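Local structure of carbohydrate kinase (Agrobacterium tumefaciens, 2NWH) at residues R223-V228 with V247-G252; A274-A279 with G306-A311. The protein is probably an ATP-dependent sugar kinase of the pfkB (ribokinase) family, transferring phosphate from ATP to a hydroxyl of a carbohydrate substrate. All coordinates share one frame; numbering follows the deposited sequence. Where two conformers were deposited one is given.

Contact 1 (R223-V228 with V247-G252); sequences RGASEV and VKDVTG. With NA (sodium ion), chain E.
Thr251 reaches Gly224 through its hydroxyl: OG1 donates to Gly224 O at 2.9 Å, from 26° off the carbonyl plane. Asp249, Val250, Thr251 and Gly252 open the DxTGAGD signature of pfkB kinases, which leads into helix 255-266; the partner is the tight turn between antiparallel strands 219-223 and 227-231. With its hydrogen directed at Gly224 O, Thr251 OG1 turns its oxygen to the sodium ion, 2.6 Å away. A chi1 of 62° puts OG1 between backbone N and carbonyl carbon, on the side where it can bind the ion together with Thr251 O (2.4 Å). Asp249 grips the same ion with both carboxylate oxygens, OD1 at 2.3 Å and OD2 at 2.6 Å. The site is consistent with the monovalent-cation site of ribokinases.

In the next shell, Asp249 OD1 accepts from Thr251 N, an Asx turn whose donor sits above the carboxylate plane. Val250 N then bonds Ala225 O at 3.1 Å, almost straight (178° at hydrogen), which ties the metal loop to the turn. Val250 CG2 meets Val228 CG2, and the Val250 side chain also touches Leu239 and Ala279. At the outer end, one water joins Ser226 OG to Val247 O, 2.7 Å from each.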
ATOM      1  N   ARG A 223     -14.959   2.889   1.499  1.00 36.86           N
ATOM      2  CA  ARG A 223     -15.642   4.097   1.979  1.00 37.76           C
ATOM      3  C   ARG A 223     -15.972   4.058   3.479  1.00 38.15           C
ATOM      4  O   ARG A 223     -16.763   3.220   3.939  1.00 38.04           O
ATOM      5  CB  ARG A 223     -16.918   4.361   1.185  1.00 37.96           C
ATOM      6  CG  ARG A 223     -17.624   5.644   1.620  1.00 39.28           C
ATOM      7  CD  ARG A 223     -19.026   5.737   1.098  1.00 42.02           C
ATOM      8  NE  ARG A 223     -19.092   6.142  -0.303  1.00 44.14           N
ATOM      9  CZ  ARG A 223     -20.232   6.280  -0.982  1.00 46.62           C
ATOM     10  NH1 ARG A 223     -20.211   6.653  -2.259  1.00 47.37           N
ATOM     11  NH2 ARG A 223     -21.397   6.040  -0.389  1.00 47.25           N
ATOM     12  N   GLY A 224     -15.382   4.981   4.235  1.00 38.58           N
ATOM     13  CA  GLY A 224     -15.613   5.058   5.684  1.00 38.60           C
ATOM     14  C   GLY A 224     -15.134   3.805   6.406  1.00 38.61           C
ATOM     15  O   GLY A 224     -14.161   3.173   5.993  1.00 38.99           O
ATOM     16  N   ALA A 225     -15.831   3.441   7.476  1.00 38.49           N
ATOM     17  CA  ALA A 225     -15.465   2.277   8.290  1.00 38.42           C
ATOM     18  C   ALA A 225     -15.891   0.911   7.711  1.00 37.97           C
ATOM     19  O   ALA A 225     -15.211  -0.093   7.948  1.00 38.17           O
ATOM     20  CB  ALA A 225     -16.020   2.446   9.719  1.00 38.02           C
ATOM     21  N   SER A 226     -16.991   0.886   6.953  1.00 37.18           N
ATOM     22  CA  SER A 226     -17.725  -0.352   6.675  1.00 36.67           C
ATOM     23  C   SER A 226     -18.215  -0.631   5.230  1.00 36.66           C
ATOM     24  O   SER A 226     -18.859  -1.672   5.016  1.00 36.89           O
ATOM     25  CB  SER A 226     -18.939  -0.453   7.626  1.00 37.15           C
ATOM     26  OG  SER A 226     -18.563  -0.710   8.976  1.00 36.84           O
ATOM     27  N   GLU A 227     -17.970   0.260   4.259  1.00 35.47           N
ATOM     28  CA  GLU A 227     -18.369  -0.049   2.866  1.00 34.57           C
ATOM     29  C   GLU A 227     -17.160  -0.290   1.956  1.00 33.61           C
ATOM     30  O   GLU A 227     -16.216   0.514   1.939  1.00 32.70           O
ATOM     31  CB  GLU A 227     -19.269   1.025   2.237  1.00 35.36           C
ATOM     32  CG  GLU A 227     -20.328   1.612   3.141  1.00 36.40           C
ATOM     33  CD  GLU A 227     -21.221   2.632   2.436  1.00 41.33           C
ATOM     34  OE1 GLU A 227     -22.047   2.235   1.572  1.00 42.26           O
ATOM     35  OE2 GLU A 227     -21.117   3.836   2.767  1.00 41.85           O
ATOM     36  N   VAL A 228     -17.196  -1.394   1.212  1.00 32.63           N
ATOM     37  CA  VAL A 228     -16.107  -1.740   0.279  1.00 32.20           C
ATOM     38  C   VAL A 228     -16.684  -2.370  -0.978  1.00 32.26           C
ATOM     39  O   VAL A 228     -17.565  -3.219  -0.888  1.00 32.35           O
ATOM     40  CB  VAL A 228     -15.124  -2.777   0.865  1.00 32.26           C
ATOM     41  CG1 VAL A 228     -13.811  -2.777   0.033  1.00 29.89           C
ATOM     42  CG2 VAL A 228     -14.844  -2.530   2.349  1.00 33.53           C
ATOM     43  N   VAL A 247     -17.324  -7.267  13.242  1.00 29.57           N
ATOM     44  CA  VAL A 247     -16.331  -6.201  13.345  1.00 29.29           C
ATOM     45  C   VAL A 247     -16.841  -4.930  12.633  1.00 29.89           C
ATOM     46  O   VAL A 247     -17.308  -4.987  11.470  1.00 29.15           O
ATOM     47  CB  VAL A 247     -14.898  -6.673  12.904  1.00 30.11           C
ATOM     48  CG1 VAL A 247     -14.870  -7.134  11.433  1.00 27.48           C
ATOM     49  CG2 VAL A 247     -13.840  -5.588  13.182  1.00 29.04           C
ATOM     50  N   LYS A 248     -16.782  -3.812  13.370  1.00 30.01           N
ATOM     51  CA  LYS A 248     -17.367  -2.526  12.962  1.00 30.62           C
ATOM     52  C   LYS A 248     -16.410  -1.600  12.211  1.00 31.57           C
ATOM     53  O   LYS A 248     -16.804  -0.504  11.805  1.00 32.25           O
ATOM     54  CB  LYS A 248     -17.927  -1.779  14.180  1.00 30.58           C
ATOM     55  CG  LYS A 248     -18.753  -2.623  15.118  1.00 29.03           C
ATOM     56  CD  LYS A 248     -20.007  -3.150  14.449  1.00 28.75           C
ATOM     57  CE  LYS A 248     -21.025  -3.667  15.499  1.00 26.69           C
ATOM     58  NZ  LYS A 248     -20.405  -4.559  16.535  1.00 24.74           N
ATOM     59  N   ASP A 249     -15.154  -2.019  12.060  1.00 31.85           N
ATOM     60  CA  ASP A 249     -14.169  -1.289  11.251  1.00 32.04           C
ATOM     61  C   ASP A 249     -13.293  -2.292  10.531  1.00 32.25           C
ATOM     62  O   ASP A 249     -12.586  -3.079  11.165  1.00 31.97           O
ATOM     63  CB  ASP A 249     -13.307  -0.358  12.121  1.00 32.35           C
ATOM     64  CG  ASP A 249     -12.513   0.668  11.295  1.00 33.05           C
ATOM     65  OD1 ASP A 249     -12.532   0.620  10.039  1.00 34.48           O
ATOM     66  OD2 ASP A 249     -11.839   1.535  11.903  1.00 32.12           O
ATOM     67  N   VAL A 250     -13.368  -2.245   9.203  1.00 32.19           N
ATOM     68  CA  VAL A 250     -12.623  -3.119   8.301  1.00 33.06           C
ATOM     69  C   VAL A 250     -11.794  -2.286   7.287  1.00 33.09           C
ATOM     70  O   VAL A 250     -11.502  -2.727   6.163  1.00 33.30           O
ATOM     71  CB  VAL A 250     -13.607  -4.079   7.579  1.00 32.84           C
ATOM     72  CG1 VAL A 250     -14.279  -5.034   8.604  1.00 33.13           C
ATOM     73  CG2 VAL A 250     -14.693  -3.275   6.777  1.00 32.76           C
ATOM     74  N   THR A 251     -11.416  -1.075   7.691  1.00 33.76           N
ATOM     75  CA  THR A 251     -10.613  -0.193   6.823  1.00 33.46           C
ATOM     76  C   THR A 251      -9.405   0.401   7.595  1.00 34.22           C
ATOM     77  O   THR A 251      -9.531   0.800   8.766  1.00 34.06           O
ATOM     78  CB  THR A 251     -11.475   0.947   6.223  1.00 33.72           C
ATOM     79  OG1 THR A 251     -11.998   1.759   7.293  1.00 32.44           O
ATOM     80  CG2 THR A 251     -12.647   0.373   5.411  1.00 33.17           C
ATOM     81  N   GLY A 252      -8.246   0.475   6.941  1.00 34.66           N
ATOM     82  CA  GLY A 252      -7.083   1.114   7.548  1.00 34.53           C
ATOM     83  C   GLY A 252      -6.406   2.128   6.661  1.00 35.41           C
ATOM     84  O   GLY A 252      -7.014   2.672   5.704  1.00 35.45           O
TER
HETATM   85 NA    NA E 404     -11.074   2.370   9.608  1.00 31.33          NA
HETATM   86  O   HOH W   1     -17.720  -3.194   9.509  1.00 49.43           O

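Contact 2 (A274-A279 with G306-A311); sequences ALRQGA and GLVPQA
Arg276, on helix 271-286, carries this contact by reaching two successive carbonyls of the segment 306-311. Its NH2 donates to Val308 O at 2.9 Å with a linear N-H (179°), and its NE to Pro309 O at 3.0 Å, less straight. Both acceptors lie in the guanidinium plane, though seen from Pro309 the donor stands above the carbonyl plane. The chain gets there by a bend at chi3 (72°), which brings NE and NH2 to face the two carbonyls, with Arg276 CG 3.9 Å from Ala311 CB. Gln310, itself bent at chi2, folds back so that its amide lies across one guanidinium face, the planes 29° apart; NE2 sits 3.7 Å above the group, over its centre. Gln310 OE1 accepts weak bonds from Ala311 N and Arg272 NH1.

Apolar contacts flank the arginine. Val308 CG1 meets Ala279 CB at 3.7 Å, and Leu275 CD1 rests 4.0 Å from Ala311 CB. Two in-plane bonds fix the rotation of the guanidinium. The NE and NH2 donors satisfy the carbonyl oxygens of Pro309 and Val308 in a segment without regular structure as it approaches edge strand 311-313, and the positive charge would probably be eased by these carbonyl dipoles.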
ATOM      1  N   ALA A 274     -11.742 -12.673  -1.612  1.00 25.45           N
ATOM      2  CA  ALA A 274     -10.658 -11.675  -1.521  1.00 24.37           C
ATOM      3  C   ALA A 274     -11.130 -10.445  -0.755  1.00 23.28           C
ATOM      4  O   ALA A 274     -10.415  -9.881   0.083  1.00 22.24           O
ATOM      5  CB  ALA A 274     -10.192 -11.308  -2.897  1.00 24.54           C
ATOM      6  N   LEU A 275     -12.372 -10.064  -0.988  1.00 22.72           N
ATOM      7  CA  LEU A 275     -12.963  -8.943  -0.283  1.00 23.38           C
ATOM      8  C   LEU A 275     -12.963  -9.185   1.230  1.00 22.68           C
ATOM      9  O   LEU A 275     -12.549  -8.313   2.016  1.00 22.16           O
ATOM     10  CB  LEU A 275     -14.419  -8.805  -0.713  1.00 24.48           C
ATOM     11  CG  LEU A 275     -14.956  -7.400  -0.965  1.00 29.14           C
ATOM     12  CD1 LEU A 275     -16.427  -7.468  -1.448  1.00 29.86           C
ATOM     13  CD2 LEU A 275     -14.838  -6.609   0.284  1.00 32.90           C
ATOM     14  N   ARG A 276     -13.468 -10.353   1.629  1.00 21.60           N
ATOM     15  CA  ARG A 276     -13.530 -10.691   3.063  1.00 22.66           C
ATOM     16  C   ARG A 276     -12.148 -10.858   3.696  1.00 21.93           C
ATOM     17  O   ARG A 276     -11.992 -10.532   4.880  1.00 21.54           O
ATOM     18  CB  ARG A 276     -14.400 -11.915   3.304  1.00 22.45           C
ATOM     19  CG  ARG A 276     -15.885 -11.617   2.997  1.00 23.24           C
ATOM     20  CD  ARG A 276     -16.787 -12.751   3.444  1.00 24.12           C
ATOM     21  NE  ARG A 276     -16.888 -12.787   4.903  1.00 24.36           N
ATOM     22  CZ  ARG A 276     -16.439 -13.784   5.661  1.00 23.32           C
ATOM     23  NH1 ARG A 276     -15.839 -14.825   5.104  1.00 24.80           N
ATOM     24  NH2 ARG A 276     -16.607 -13.739   6.979  1.00 23.42           N
ATOM     25  N   GLN A 277     -11.173 -11.381   2.943  1.00 21.58           N
ATOM     26  CA  GLN A 277      -9.812 -11.505   3.499  0.50 21.62           C
ATOM     27  C   GLN A 277      -9.167 -10.142   3.713  1.00 21.65           C
ATOM     28  O   GLN A 277      -8.492  -9.915   4.745  1.00 20.02           O
ATOM     29  CB  GLN A 277      -8.880 -12.392   2.647  0.50 21.73           C
ATOM     30  CG  GLN A 277      -7.464 -12.457   3.263  0.50 21.94           C
ATOM     31  CD  GLN A 277      -6.560 -13.513   2.664  0.50 22.68           C
ATOM     32  OE1 GLN A 277      -6.843 -14.720   2.728  0.50 26.40           O
ATOM     33  NE2 GLN A 277      -5.466 -13.071   2.082  0.50 20.21           N
ATOM     34  N   GLY A 278      -9.361  -9.239   2.744  1.00 20.99           N
ATOM     35  CA  GLY A 278      -8.834  -7.883   2.836  1.00 21.04           C
ATOM     36  C   GLY A 278      -9.459  -7.160   4.024  1.00 20.54           C
ATOM     37  O   GLY A 278      -8.768  -6.480   4.803  1.00 18.76           O
ATOM     38  N   ALA A 279     -10.772  -7.300   4.179  1.00 19.47           N
ATOM     39  CA  ALA A 279     -11.460  -6.757   5.336  1.00 19.35           C
ATOM     40  C   ALA A 279     -10.921  -7.306   6.637  1.00 19.06           C
ATOM     41  O   ALA A 279     -10.750  -6.528   7.571  1.00 18.42           O
ATOM     42  CB  ALA A 279     -12.958  -6.992   5.269  1.00 19.43           C
ATOM     43  N   GLY A 306     -14.108 -14.956  10.667  1.00 22.63           N
ATOM     44  CA  GLY A 306     -15.467 -15.298  11.129  1.00 23.69           C
ATOM     45  C   GLY A 306     -16.256 -14.080  11.639  1.00 23.98           C
ATOM     46  O   GLY A 306     -17.477 -14.117  11.768  1.00 23.35           O
ATOM     47  N   LEU A 307     -15.546 -12.994  11.920  1.00 23.42           N
ATOM     48  CA  LEU A 307     -16.169 -11.774  12.440  0.60 23.46           C
ATOM     49  C   LEU A 307     -16.446 -10.756  11.340  1.00 24.34           C
ATOM     50  O   LEU A 307     -17.123  -9.732  11.566  1.00 24.36           O
ATOM     51  CB  LEU A 307     -15.274 -11.163  13.518  0.60 22.96           C
ATOM     52  CG  LEU A 307     -14.965 -11.985  14.773  0.60 24.00           C
ATOM     53  CD1 LEU A 307     -16.225 -12.350  15.519  0.60 21.69           C
ATOM     54  CD2 LEU A 307     -14.133 -13.237  14.469  0.60 27.20           C
ATOM     55  N   VAL A 308     -15.919 -11.043  10.151  1.00 24.54           N
ATOM     56  CA  VAL A 308     -16.088 -10.178   8.985  1.00 26.72           C
ATOM     57  C   VAL A 308     -17.473 -10.361   8.379  1.00 27.06           C
ATOM     58  O   VAL A 308     -17.906 -11.486   8.152  1.00 26.17           O
ATOM     59  CB  VAL A 308     -14.966 -10.410   7.919  1.00 25.82           C
ATOM     60  CG1 VAL A 308     -15.212  -9.596   6.652  1.00 27.34           C
ATOM     61  CG2 VAL A 308     -13.643 -10.021   8.511  1.00 26.78           C
ATOM     62  N   PRO A 309     -18.170  -9.246   8.124  1.00 28.28           N
ATOM     63  CA  PRO A 309     -19.474  -9.376   7.467  1.00 30.33           C
ATOM     64  C   PRO A 309     -19.411 -10.191   6.177  1.00 31.49           C
ATOM     65  O   PRO A 309     -18.366 -10.259   5.529  1.00 30.83           O
ATOM     66  CB  PRO A 309     -19.860  -7.922   7.162  1.00 30.97           C
ATOM     67  CG  PRO A 309     -19.107  -7.103   8.192  1.00 30.34           C
ATOM     68  CD  PRO A 309     -17.826  -7.848   8.454  1.00 28.12           C
ATOM     69  N   GLN A 310     -20.531 -10.797   5.798  1.00 33.52           N
ATOM     70  CA  GLN A 310     -20.618 -11.460   4.481  1.00 35.16           C
ATOM     71  C   GLN A 310     -20.460 -10.507   3.280  1.00 35.41           C
ATOM     72  O   GLN A 310     -20.733  -9.303   3.394  1.00 35.86           O
ATOM     73  CB  GLN A 310     -21.900 -12.275   4.364  1.00 36.09           C
ATOM     74  CG  GLN A 310     -21.744 -13.698   4.889  1.00 39.33           C
ATOM     75  CD  GLN A 310     -20.489 -14.391   4.342  1.00 42.49           C
ATOM     76  OE1 GLN A 310     -20.094 -14.192   3.178  1.00 44.80           O
ATOM     77  NE2 GLN A 310     -19.855 -15.207   5.189  1.00 42.63           N
ATOM     78  N   ALA A 311     -19.991 -11.053   2.152  1.00 34.98           N
ATOM     79  CA  ALA A 311     -19.837 -10.290   0.921  1.00 35.03           C
ATOM     80  C   ALA A 311     -20.918 -10.730  -0.052  1.00 35.45           C
ATOM     81  O   ALA A 311     -21.388 -11.869   0.015  1.00 35.73           O
ATOM     82  CB  ALA A 311     -18.430 -10.482   0.301  1.00 34.54           C
TER

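How the contacts relate
The contacts come in series along the chain, contact 1 closing before contact 2 opens, and their centres lie about 10 Å apart on the same side of the molecule. Helix 271-286 joins them: Ala279 O is 3.8 Å from Val250 CB, and Leu275 CD2 is 3.9 Å from Val228 CB. A second junction links the loops, with Val247 N 3.0 Å from Leu307 O, a probable hydrogen bond. Both sit by the antiparallel end of the ten-stranded sheet, contact 1 at strand 227-231 and contact 2 beside edge strand 311-313. The cation loop of this probable kinase is thus backed by the same helix that holds the C-terminal segment 306-311.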